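Local coordinates for protein endo-beta-1,4-glucanase (Streptomyces sp., PDB 1OA4) that probably hydrolyses internal beta-1,4-glucosidic bonds of cellulose, as a family 12 endoglucanase with a beta-sandwich catalytic domain, at residues D62-Y66 against G67-P71. Residues are numbered along the deposited sequence; the frame is centred on the assembly and turned at random.
Sequences DGCHY and GNCAP
C64 and C69 are joined by a disulfide across a short two-residue-strand beta hairpin, which follows strand 59-61 of the larger sheet of the family 12 beta-sandwich. Strands 64-65 and 68-69 run antiparallel. C64 and C69 form a non-hydrogen-bonded pair, with CA atoms only 4.0 Å apart. In both cysteines SG lies beside the backbone N (chi1 near -60°), a rotamer that lets the two sulfurs meet. The C64 SG-C69 SG bond is 2.0 Å long, with chi3 at 109°. H65 and N68 are the hydrogen-bonded pair and close a type I' turn through Y66 and G67. H65 N donates a hydrogen bond to N68 O at 3.1 Å, and N68 N donates one to H65 O at 3.0 Å. The Y66 ring turns its CD2 edge to the face of the H65 ring, with CD2 over the centre. At the open end, A70 N hydrogen-bonds to G63 O at 2.9 Å, nearly straight at 164°. G63 O also takes a CA-H...O contact from C69 CA, at 3.2 Å. Beside this end, D62 OD1 makes a salt bridge to R16 and a hydrogen bond to T73 OG1, and D62 OD2 hydrogen-bonds to S218 OG. The covalent link and three backbone bonds therefore fix the register of this small hairpin, and probably limit its flexing.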
loop_
_atom_site.group_PDB
_atom_site.type_symbol
_atom_site.label_atom_id
_atom_site.label_comp_id
_atom_site.label_asym_id
_atom_site.label_seq_id
_atom_site.Cartn_x
_atom_site.Cartn_y
_atom_site.Cartn_z
ATOM N N ASP A 62 2.978 6.980 -5.284
ATOM C CA ASP A 62 2.681 8.254 -5.920
ATOM C C ASP A 62 1.988 9.054 -4.821
ATOM O O ASP A 62 1.392 8.473 -3.907
ATOM C CB ASP A 62 1.774 8.007 -7.124
ATOM C CG ASP A 62 1.351 9.277 -7.845
ATOM O OD1 ASP A 62 2.046 10.313 -7.763
ATOM O OD2 ASP A 62 0.313 9.309 -8.537
ATOM N N GLY A 63 2.074 10.362 -4.887
ATOM C CA GLY A 63 1.474 11.215 -3.878
ATOM C C GLY A 63 2.444 11.586 -2.785
ATOM O O GLY A 63 3.650 11.561 -2.975
ATOM N N CYS A 64 1.890 11.976 -1.642
ATOM C CA CYS A 64 2.667 12.420 -0.503
ATOM C C CYS A 64 2.418 11.586 0.748
ATOM O O CYS A 64 1.263 11.344 1.137
ATOM C CB CYS A 64 2.272 13.850 -0.156
ATOM S SG CYS A 64 2.555 15.069 -1.421
ATOM N N HIS A 65 3.507 11.211 1.398
ATOM C CA HIS A 65 3.464 10.396 2.614
ATOM C C HIS A 65 4.442 11.030 3.589
ATOM O O HIS A 65 5.638 11.063 3.336
ATOM C CB HIS A 65 3.862 8.950 2.289
ATOM C CG HIS A 65 3.808 8.025 3.471
ATOM N ND1 HIS A 65 2.621 7.599 4.026
ATOM C CD2 HIS A 65 4.789 7.352 4.122
ATOM C CE1 HIS A 65 2.876 6.788 5.037
ATOM N NE2 HIS A 65 4.186 6.611 5.112
ATOM N N TYR A 66 3.905 11.549 4.696
ATOM C CA TYR A 66 4.684 12.250 5.705
ATOM C C TYR A 66 5.607 13.289 5.063
ATOM O O TYR A 66 6.787 13.416 5.386
ATOM C CB TYR A 66 5.368 11.276 6.670
ATOM C CG TYR A 66 4.371 10.583 7.557
ATOM C CD1 TYR A 66 3.971 11.149 8.753
ATOM C CD2 TYR A 66 3.790 9.383 7.188
ATOM C CE1 TYR A 66 3.043 10.540 9.570
ATOM C CE2 TYR A 66 2.854 8.762 7.997
ATOM C CZ TYR A 66 2.486 9.344 9.199
ATOM O OH TYR A 66 1.550 8.724 10.002
ATOM N N GLY A 67 5.015 14.075 4.176
ATOM C CA GLY A 67 5.713 15.190 3.549
ATOM C C GLY A 67 6.641 14.851 2.398
ATOM O O GLY A 67 7.097 15.746 1.693
ATOM N N ASN A 68 6.890 13.571 2.180
ATOM C CA ASN A 68 7.763 13.110 1.098
ATOM C C ASN A 68 6.868 12.818 -0.112
ATOM O O ASN A 68 6.094 11.848 -0.112
ATOM C CB ASN A 68 8.539 11.863 1.532
ATOM C CG ASN A 68 9.615 11.442 0.523
ATOM O OD1 ASN A 68 10.478 10.600 0.839
ATOM N ND2 ASN A 68 9.571 12.009 -0.689
ATOM N N CYS A 69 6.936 13.697 -1.114
ATOM C CA CYS A 69 6.035 13.639 -2.262
ATOM C C CYS A 69 6.746 13.169 -3.520
ATOM O O CYS A 69 7.873 13.592 -3.827
ATOM C CB CYS A 69 5.402 15.020 -2.519
ATOM S SG CYS A 69 4.470 15.708 -1.108
ATOM N N ALA A 70 6.091 12.295 -4.260
ATOM C CA ALA A 70 6.668 11.829 -5.508
ATOM C C ALA A 70 6.757 12.969 -6.536
ATOM O O ALA A 70 5.876 13.827 -6.606
ATOM C CB ALA A 70 5.823 10.690 -6.044
ATOM N N PRO A 71 7.835 13.011 -7.311
ATOM C CA PRO A 71 7.965 14.065 -8.324
ATOM C C PRO A 71 6.792 14.108 -9.272
ATOM O O PRO A 71 6.368 13.058 -9.774
ATOM C CB PRO A 71 9.232 13.667 -9.089
ATOM C CG PRO A 71 10.036 12.920 -8.104
ATOM C CD PRO A 71 9.009 12.128 -7.276
#